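Mandelate racemase/muconate lactonizing enzyme-like protein (Rubrobacter xylanophilus DSM 9941, PDB 3CYJ) is of unknown function but belongs to the mandelate racemase/muconate lactonizing enzyme group of the enolase superfamily and binds a sodium ion. Local coordinates at residues A[49-54]-A[328-333]; A[108-113]-A[123-128]; A[139-144]-A[167-172]. All coordinates share one frame; numbering follows the deposited sequence.

Interaction 1. Residues A[49-54]-A[328-333]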
loop_
_atom_site.group_PDB
_atom_site.type_symbol
_atom_site.label_atom_id
_atom_site.label_comp_id
_atom_site.label_asym_id
_atom_site.label_seq_id
_atom_site.Cartn_x
_atom_site.Cartn_y
_atom_site.Cartn_z
ATOM N N LEU A 49 18.019 -25.641 36.254
ATOM C CA LEU A 49 17.247 -26.440 35.339
ATOM C C LEU A 49 16.277 -25.634 34.441
ATOM O O LEU A 49 15.788 -24.553 34.809
ATOM C CB LEU A 49 16.631 -27.646 36.056
ATOM C CG LEU A 49 15.174 -27.647 36.449
ATOM C CD1 LEU A 49 15.057 -28.330 37.889
ATOM C CD2 LEU A 49 14.692 -26.210 36.366
ATOM N N GLY A 50 16.082 -26.166 33.232
ATOM C CA GLY A 50 15.156 -25.636 32.245
ATOM C C GLY A 50 14.499 -26.818 31.563
ATOM O O GLY A 50 15.063 -27.928 31.588
ATOM N N TYR A 51 13.315 -26.616 30.974
ATOM C CA TYR A 51 12.667 -27.707 30.265
ATOM C C TYR A 51 11.880 -27.210 29.052
ATOM O O TYR A 51 11.683 -26.006 28.881
ATOM C CB TYR A 51 11.734 -28.477 31.207
ATOM C CG TYR A 51 10.664 -27.592 31.857
ATOM C CD1 TYR A 51 9.441 -27.450 31.254
ATOM C CD2 TYR A 51 10.899 -26.904 33.086
ATOM C CE1 TYR A 51 8.460 -26.669 31.797
ATOM C CE2 TYR A 51 9.897 -26.077 33.655
ATOM C CZ TYR A 51 8.666 -25.980 32.986
ATOM O OH TYR A 51 7.601 -25.231 33.452
ATOM N N THR A 52 11.425 -28.143 28.214
ATOM C CA THR A 52 10.490 -27.784 27.158
ATOM C C THR A 52 9.531 -28.945 27.058
ATOM O O THR A 52 9.771 -29.985 27.682
ATOM C CB THR A 52 11.239 -27.482 25.792
ATOM O OG1 THR A 52 10.337 -26.868 24.858
ATOM C CG2 THR A 52 11.906 -28.760 25.194
ATOM N N TYR A 53 8.419 -28.777 26.354
ATOM C CA TYR A 53 7.485 -29.878 26.089
ATOM C C TYR A 53 7.520 -30.135 24.575
ATOM O O TYR A 53 7.405 -29.195 23.780
ATOM C CB TYR A 53 6.069 -29.512 26.513
ATOM C CG TYR A 53 5.950 -29.288 27.998
ATOM C CD1 TYR A 53 5.859 -30.379 28.876
ATOM C CD2 TYR A 53 5.944 -28.010 28.537
ATOM C CE1 TYR A 53 5.767 -30.207 30.234
ATOM C CE2 TYR A 53 5.838 -27.812 29.918
ATOM C CZ TYR A 53 5.742 -28.933 30.756
ATOM O OH TYR A 53 5.612 -28.813 32.117
ATOM N N GLY A 54 7.696 -31.382 24.165
ATOM C CA GLY A 54 7.830 -31.643 22.741
ATOM C C GLY A 54 8.236 -33.079 22.525
ATOM O O GLY A 54 7.967 -33.912 23.377
ATOM N N LEU A 328 3.511 -32.740 39.550
ATOM C CA LEU A 328 3.851 -34.130 39.653
ATOM C C LEU A 328 5.359 -34.331 39.650
ATOM O O LEU A 328 5.863 -35.188 40.367
ATOM C CB LEU A 328 3.242 -34.838 38.449
ATOM C CG LEU A 328 3.179 -36.363 38.315
ATOM C CD1 LEU A 328 2.529 -37.059 39.542
ATOM C CD2 LEU A 328 2.422 -36.742 37.019
ATOM N N LEU A 329 6.092 -33.533 38.861
ATOM C CA LEU A 329 7.537 -33.749 38.701
ATOM C C LEU A 329 8.457 -32.856 39.533
ATOM O O LEU A 329 9.624 -33.204 39.750
ATOM C CB LEU A 329 7.959 -33.663 37.230
ATOM C CG LEU A 329 7.461 -34.643 36.185
ATOM C CD1 LEU A 329 8.340 -34.446 35.007
ATOM C CD2 LEU A 329 7.553 -36.080 36.654
ATOM N N PHE A 330 7.962 -31.704 39.967
ATOM C CA PHE A 330 8.792 -30.780 40.710
ATOM C C PHE A 330 8.205 -30.474 42.070
ATOM O O PHE A 330 6.983 -30.448 42.229
ATOM C CB PHE A 330 8.895 -29.440 39.986
ATOM C CG PHE A 330 9.546 -29.497 38.646
ATOM C CD1 PHE A 330 8.835 -29.083 37.510
ATOM C CD2 PHE A 330 10.885 -29.893 38.517
ATOM C CE1 PHE A 330 9.417 -29.115 36.252
ATOM C CE2 PHE A 330 11.493 -29.932 37.272
ATOM C CZ PHE A 330 10.763 -29.551 36.128
ATOM N N ASP A 331 9.082 -30.217 43.043
ATOM C CA ASP A 331 8.691 -29.482 44.238
ATOM C C ASP A 331 8.886 -28.030 43.915
ATOM O O ASP A 331 9.853 -27.687 43.206
ATOM C CB ASP A 331 9.643 -29.743 45.414
ATOM C CG ASP A 331 9.673 -31.176 45.837
ATOM O OD1 ASP A 331 8.635 -31.642 46.339
ATOM O OD2 ASP A 331 10.749 -31.828 45.695
ATOM N N GLY A 332 8.025 -27.180 44.472
ATOM C CA GLY A 332 8.223 -25.741 44.369
ATOM C C GLY A 332 7.266 -25.043 43.420
ATOM O O GLY A 332 7.440 -23.870 43.126
ATOM N N THR A 333 6.263 -25.759 42.939
ATOM C CA THR A 333 5.325 -25.180 42.006
ATOM C C THR A 333 4.393 -24.220 42.752
ATOM O O THR A 333 4.096 -24.411 43.915
ATOM C CB THR A 333 4.508 -26.253 41.243
ATOM O OG1 THR A 333 3.634 -26.951 42.159
ATOM C CG2 THR A 333 5.460 -27.255 40.468
#
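Leu49 and Tyr51 share one side of strand 46-53, and both meet the ring of Phe330. No hydrogen bond crosses between 49-54 and 328-333. The contact is made by side chains alone, and the backbones stay well apart: the nearest CA pair, Leu49 CA and Phe330 CA, is separated by 10.9 Å. The Phe330 side chain reaches across this gap. Its CE1 and CZ meet Tyr51, and its CE2 meets Leu49, all obliquely.

The two rings are inclined to each other, with planes at 39° and centroids 5.7 Å apart. This is neither a stack nor a T-shaped pair. Tyr51 CE2 lies 4.0 Å from Phe330 CE1. Tyr51 CD2 is just as near to Phe330 CZ, so the CD2 and CE2 atoms of the tyrosine ring do the touching. In Phe330, CG is anti to the carbonyl carbon (chi1 -63°), which sends the ring across to the strand. Leu49 uses one branch: its CD1 comes within 4.0 Å of Phe330 CE2. These two side chains run past each other in opposite directions.

All three residues are buried. The hydroxyl of Tyr51 makes weak hydrogen bonds to Glu326 OE2 and to Val302 N. Tyr53 OH hydrogen-bonds to Glu326 OE2, and its ring stacks on His322. Phe330 is the first residue past helix 320-329, where the chain turns into the short strand 330-331. The contact therefore joins the last strand of the N-terminal antiparallel sheet to the end of a barrel helix. It belongs to the interface between the capping domain and the beta/alpha barrel of the enolase superfamily fold.

Interaction 2. Residues A[108-113]-A[123-128]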
loop_
_atom_site.group_PDB
_atom_site.type_symbol
_atom_site.label_atom_id
_atom_site.label_comp_id
_atom_site.label_asym_id
_atom_site.label_seq_id
_atom_site.Cartn_x
_atom_site.Cartn_y
_atom_site.Cartn_z
ATOM N N ALA A 108 17.649 -23.174 31.563
ATOM C CA ALA A 108 18.562 -23.805 32.498
ATOM C C ALA A 108 19.748 -22.889 32.825
ATOM O O ALA A 108 20.133 -22.762 33.979
ATOM C CB ALA A 108 19.039 -25.203 31.943
ATOM N N LEU A 109 20.343 -22.272 31.807
ATOM C CA LEU A 109 21.413 -21.321 32.009
ATOM C C LEU A 109 21.037 -20.068 32.848
ATOM O O LEU A 109 21.869 -19.548 33.609
ATOM C CB LEU A 109 21.981 -20.877 30.678
ATOM C CG LEU A 109 22.580 -22.018 29.830
ATOM C CD1 LEU A 109 23.224 -21.471 28.557
ATOM C CD2 LEU A 109 23.585 -22.784 30.636
ATOM N N TRP A 110 19.811 -19.590 32.693
ATOM C CA TRP A 110 19.333 -18.453 33.448
ATOM C C TRP A 110 19.016 -18.882 34.880
ATOM O O TRP A 110 19.352 -18.160 35.823
ATOM C CB TRP A 110 18.090 -17.826 32.810
ATOM C CG TRP A 110 18.388 -16.748 31.797
ATOM C CD1 TRP A 110 18.295 -16.845 30.397
ATOM C CD2 TRP A 110 18.788 -15.391 32.076
ATOM N NE1 TRP A 110 18.652 -15.648 29.830
ATOM C CE2 TRP A 110 18.960 -14.738 30.825
ATOM C CE3 TRP A 110 19.057 -14.677 33.255
ATOM C CZ2 TRP A 110 19.363 -13.392 30.733
ATOM C CZ3 TRP A 110 19.473 -13.333 33.166
ATOM C CH2 TRP A 110 19.604 -12.697 31.919
ATOM N N ASP A 111 18.357 -20.041 35.021
ATOM C CA ASP A 111 18.186 -20.666 36.348
ATOM C C ASP A 111 19.548 -20.772 37.051
ATOM O O ASP A 111 19.733 -20.325 38.187
ATOM C CB ASP A 111 17.539 -22.033 36.254
ATOM C CG ASP A 111 16.986 -22.530 37.629
ATOM O OD1 ASP A 111 16.510 -21.701 38.456
ATOM O OD2 ASP A 111 17.005 -23.747 37.894
ATOM N N LEU A 112 20.518 -21.347 36.363
ATOM C CA LEU A 112 21.862 -21.403 36.904
ATOM C C LEU A 112 22.408 -20.014 37.278
ATOM O O LEU A 112 22.958 -19.858 38.349
ATOM C CB LEU A 112 22.813 -22.139 35.940
ATOM C CG LEU A 112 24.262 -22.274 36.418
ATOM C CD1 LEU A 112 24.305 -23.176 37.707
ATOM C CD2 LEU A 112 25.253 -22.736 35.256
ATOM N N LYS A 113 22.316 -19.022 36.390
ATOM C CA LYS A 113 22.813 -17.700 36.741
ATOM C C LYS A 113 22.114 -17.177 38.026
ATOM O O LYS A 113 22.763 -16.680 38.910
ATOM C CB LYS A 113 22.687 -16.695 35.590
ATOM C CG LYS A 113 23.245 -15.269 35.920
ATOM C CD LYS A 113 22.639 -14.139 35.049
ATOM C CE LYS A 113 23.481 -12.829 35.085
ATOM N NZ LYS A 113 22.720 -11.581 34.634
ATOM N N ASP A 123 13.983 -11.987 40.112
ATOM C CA ASP A 123 14.886 -10.930 40.590
ATOM C C ASP A 123 16.185 -10.808 39.811
ATOM O O ASP A 123 16.817 -9.749 39.840
ATOM C CB ASP A 123 15.179 -11.091 42.092
ATOM C CG ASP A 123 13.974 -10.716 42.958
ATOM O OD1 ASP A 123 13.739 -11.430 43.970
ATOM O OD2 ASP A 123 13.240 -9.730 42.607
ATOM N N ALA A 124 16.595 -11.870 39.116
ATOM C CA ALA A 124 17.805 -11.797 38.285
ATOM C C ALA A 124 17.537 -11.165 36.888
ATOM O O ALA A 124 18.458 -10.775 36.161
ATOM C CB ALA A 124 18.456 -13.188 38.139
ATOM N N LEU A 125 16.267 -11.077 36.510
ATOM C CA LEU A 125 15.880 -10.454 35.253
ATOM C C LEU A 125 15.401 -9.024 35.525
ATOM O O LEU A 125 15.102 -8.690 36.684
ATOM C CB LEU A 125 14.738 -11.271 34.677
ATOM C CG LEU A 125 15.119 -12.707 34.255
ATOM C CD1 LEU A 125 13.899 -13.537 34.009
ATOM C CD2 LEU A 125 16.029 -12.627 33.019
ATOM N N PRO A 126 15.304 -8.180 34.467
ATOM C CA PRO A 126 14.688 -6.865 34.617
ATOM C C PRO A 126 13.268 -7.083 35.110
ATOM O O PRO A 126 12.529 -7.857 34.527
ATOM C CB PRO A 126 14.654 -6.334 33.181
ATOM C CG PRO A 126 15.847 -6.963 32.551
ATOM C CD PRO A 126 15.801 -8.391 33.093
ATOM N N ARG A 127 12.867 -6.459 36.194
ATOM C CA ARG A 127 11.602 -6.858 36.753
ATOM C C ARG A 127 10.607 -5.698 36.783
ATOM O O ARG A 127 10.871 -4.648 37.376
ATOM C CB ARG A 127 11.827 -7.494 38.139
ATOM C CG ARG A 127 10.554 -8.071 38.762
ATOM C CD ARG A 127 10.844 -8.949 39.968
ATOM N NE ARG A 127 9.617 -9.629 40.360
ATOM C CZ ARG A 127 9.538 -10.497 41.374
ATOM N NH1 ARG A 127 10.628 -10.736 42.106
ATOM N NH2 ARG A 127 8.374 -11.094 41.671
ATOM N N PHE A 128 9.453 -5.924 36.151
ATOM C CA PHE A 128 8.346 -4.967 36.091
ATOM C C PHE A 128 7.253 -5.374 37.061
ATOM O O PHE A 128 6.565 -4.500 37.574
ATOM C CB PHE A 128 7.698 -4.934 34.681
ATOM C CG PHE A 128 8.507 -4.184 33.626
ATOM C CD1 PHE A 128 8.421 -2.788 33.503
ATOM C CD2 PHE A 128 9.323 -4.870 32.769
ATOM C CE1 PHE A 128 9.159 -2.102 32.539
ATOM C CE2 PHE A 128 10.086 -4.204 31.779
ATOM C CZ PHE A 128 10.003 -2.821 31.667
#
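Trp110 meets Ala124 and Leu125 where a long helix passes the end of a short one. Residues 108-113 are regular helix within 97-116, with Lys113 N bonded to Leu109 O at 2.9 Å. Helix 121-124 stops at Ala124. Leu125 leaves helical angles, and the chain is extended from Leu125 to Arg127.

The contact rests on a CH-pi interaction. Leu125 CD2 sits over one face of the indole, 3.6 Å from the centroid of the six-membered ring and 16° off its normal. The closest pair is Leu125 CD2 and Trp110 CZ3, at 3.5 Å. Ala124 O lies obliquely to the ring, 4.1 Å from Trp110 CZ3. The contact packs two consecutive helices, 97-116 and 121-124, in the N-terminal part of this enolase-superfamily protein, just before the chain enters the barrel at strand 132-137. Trp110 NE1 is satisfied by Thr278 OG1.

Beyond the ring, Arg127 NH1 forms a salt bridge with Asp123 OD2 at 2.8 Å. It approaches from above the carboxylate plane, while the oxygen stays close to the guanidinium plane. Lys113 NZ bonds to Asp123 O of the second subunit, and the reciprocal bond forms as well.

Interaction 3. Residues A[139-144]-A[167-172]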
loop_
_atom_site.group_PDB
_atom_site.type_symbol
_atom_site.label_atom_id
_atom_site.label_comp_id
_atom_site.label_asym_id
_atom_site.label_seq_id
_atom_site.Cartn_x
_atom_site.Cartn_y
_atom_site.Cartn_z
ATOM N N GLY A 139 -10.518 -27.367 28.978
ATOM C CA GLY A 139 -11.820 -27.319 28.283
ATOM C C GLY A 139 -11.730 -28.000 26.934
ATOM O O GLY A 139 -12.333 -27.527 25.940
ATOM N N PHE A 140 -10.989 -29.109 26.911
ATOM C CA PHE A 140 -10.743 -29.863 25.688
ATOM C C PHE A 140 -12.042 -30.327 25.046
ATOM O O PHE A 140 -13.074 -30.523 25.744
ATOM C CB PHE A 140 -9.772 -31.015 25.947
ATOM C CG PHE A 140 -8.542 -30.570 26.638
ATOM C CD1 PHE A 140 -7.536 -29.911 25.928
ATOM C CD2 PHE A 140 -8.425 -30.692 28.027
ATOM C CE1 PHE A 140 -6.405 -29.416 26.610
ATOM C CE2 PHE A 140 -7.302 -30.223 28.719
ATOM C CZ PHE A 140 -6.279 -29.587 28.016
ATOM N N THR A 141 -11.976 -30.475 23.724
ATOM C CA THR A 141 -13.121 -30.855 22.928
ATOM C C THR A 141 -13.582 -32.289 23.195
ATOM O O THR A 141 -14.741 -32.651 22.896
ATOM C CB THR A 141 -12.895 -30.580 21.410
ATOM O OG1 THR A 141 -11.563 -30.989 21.051
ATOM C CG2 THR A 141 -13.096 -29.076 21.098
ATOM N N SER A 142 -12.699 -33.093 23.781
ATOM C CA SER A 142 -13.079 -34.442 24.197
ATOM C C SER A 142 -13.909 -34.489 25.501
ATOM O O SER A 142 -14.529 -35.512 25.788
ATOM C CB SER A 142 -11.825 -35.284 24.423
ATOM O OG SER A 142 -11.059 -34.648 25.418
ATOM N N TYR A 143 -13.869 -33.436 26.320
ATOM C CA TYR A 143 -14.612 -33.447 27.589
ATOM C C TYR A 143 -16.128 -33.527 27.393
ATOM O O TYR A 143 -16.728 -32.695 26.668
ATOM C CB TYR A 143 -14.344 -32.182 28.386
ATOM C CG TYR A 143 -13.034 -32.150 29.118
ATOM C CD1 TYR A 143 -12.105 -33.164 28.978
ATOM C CD2 TYR A 143 -12.704 -31.069 29.919
ATOM C CE1 TYR A 143 -10.871 -33.117 29.666
ATOM C CE2 TYR A 143 -11.508 -31.019 30.597
ATOM C CZ TYR A 143 -10.592 -32.030 30.463
ATOM O OH TYR A 143 -9.383 -31.928 31.157
ATOM N N PRO A 144 -16.783 -34.476 28.083
ATOM C CA PRO A 144 -18.245 -34.305 28.112
ATOM C C PRO A 144 -18.576 -33.024 28.877
ATOM O O PRO A 144 -17.728 -32.518 29.596
ATOM C CB PRO A 144 -18.746 -35.564 28.867
ATOM C CG PRO A 144 -17.544 -36.543 28.864
ATOM C CD PRO A 144 -16.321 -35.625 28.879
ATOM N N VAL A 167 -12.694 -24.968 21.184
ATOM C CA VAL A 167 -13.860 -25.013 20.293
ATOM C C VAL A 167 -13.387 -25.451 18.914
ATOM O O VAL A 167 -12.189 -25.409 18.602
ATOM C CB VAL A 167 -14.530 -23.584 20.069
ATOM C CG1 VAL A 167 -15.257 -23.127 21.283
ATOM C CG2 VAL A 167 -13.466 -22.547 19.584
ATOM N N GLY A 168 -14.332 -25.812 18.067
ATOM C CA GLY A 168 -13.986 -25.900 16.640
ATOM C C GLY A 168 -13.816 -27.285 16.062
ATOM O O GLY A 168 -13.731 -27.423 14.815
ATOM N N ARG A 169 -13.744 -28.300 16.942
ATOM C CA ARG A 169 -13.610 -29.696 16.511
ATOM C C ARG A 169 -14.929 -30.281 15.953
ATOM O O ARG A 169 -14.937 -30.906 14.888
ATOM C CB ARG A 169 -13.054 -30.571 17.647
ATOM C CG ARG A 169 -12.702 -31.966 17.200
ATOM C CD ARG A 169 -11.990 -32.756 18.272
ATOM N NE ARG A 169 -11.551 -33.984 17.631
ATOM C CZ ARG A 169 -10.361 -34.145 17.056
ATOM N NH1 ARG A 169 -10.085 -35.277 16.439
ATOM N NH2 ARG A 169 -9.436 -33.175 17.098
ATOM N N GLU A 170 -16.028 -30.071 16.678
ATOM C CA GLU A 170 -17.367 -30.344 16.181
ATOM C C GLU A 170 -18.250 -29.093 16.275
ATOM O O GLU A 170 -19.033 -28.927 17.222
ATOM C CB GLU A 170 -17.998 -31.503 16.946
ATOM C CG GLU A 170 -17.653 -32.898 16.329
ATOM C CD GLU A 170 -18.187 -34.056 17.171
ATOM O OE1 GLU A 170 -19.442 -34.225 17.271
ATOM O OE2 GLU A 170 -17.334 -34.785 17.735
ATOM N N PRO A 171 -18.141 -28.216 15.267
ATOM C CA PRO A 171 -18.762 -26.890 15.389
ATOM C C PRO A 171 -20.253 -26.889 15.806
ATOM O O PRO A 171 -20.685 -26.009 16.574
ATOM C CB PRO A 171 -18.527 -26.261 14.010
ATOM C CG PRO A 171 -17.298 -27.010 13.460
ATOM C CD PRO A 171 -17.378 -28.398 14.007
ATOM N N GLU A 172 -21.008 -27.872 15.338
ATOM C CA GLU A 172 -22.405 -28.085 15.724
ATOM C C GLU A 172 -22.612 -28.211 17.215
ATOM O O GLU A 172 -23.616 -27.764 17.739
ATOM C CB GLU A 172 -22.977 -29.345 15.047
ATOM C CG GLU A 172 -24.499 -29.495 15.222
ATOM C CD GLU A 172 -24.932 -30.649 16.183
ATOM O OE1 GLU A 172 -26.007 -30.502 16.865
ATOM O OE2 GLU A 172 -24.204 -31.694 16.240
#
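Thr141 packs against Arg169 and Val167 in two neighbouring loops of the beta/alpha barrel. Each loop follows a strand and leads into a helix. Strands 132-137 and 162-166 run parallel, joined through helix 145-157 as a beta-alpha-beta unit. Both loops leave the C-terminal ends of their strands, the end at which enolase-superfamily barrels carry their active sites.

Within the first loop the backbone is shaped by a type I beta turn from Phe140 to Tyr143. It is closed by Tyr143 N bonding to Phe140 O at 3.1 Å. Pro144 then takes the N-cap position of the next helix.

Between the loops there is van der Waals packing and no hydrogen bond. The side chains of Thr141 and Arg169 cross at about a right angle. Thr141 CG2 lies 3.8 Å from Arg169 CB and 4.1 Å from Val167 N. The arginine is extended from CG to NE, with CG anti to its amide nitrogen (chi1 -171°), and its methylene chain crosses the threonine side chain.

The polar ends are held by strand 8-26. Arg169 NH2 bonds to Asp26 O, and Thr141 OG1 bonds to Ser25 OG. That hydroxyl oxygen also makes the closest approach across the loops: Thr141 OG1 is 3.3 Å from Arg169 CD.

Overall arrangement
Interactions 1 and 2 are joined directly. Leu49 N probably hydrogen-bonds to Asp111 OD2 at 2.7 Å, and Ala108 CB packs 3.4 Å from Gly50 N. Strand 46-53 thus touches Phe330 through its side chains and helix 97-116 through its backbone. Interaction 3 stands apart. Its nearest atoms are about 12 Å from interaction 1 and about 25 Å from interaction 2, which lies across the centre of the chain. It has a tie toward the metal site: Val167 shares a backbone hydrogen bond with Asp194, which binds sodium with Glu221 and Glu222. The Val167 side chain is about 10 Å from the ion. Along the chain, interactions 2 and 3 follow one another inside the loop closed by interaction 1.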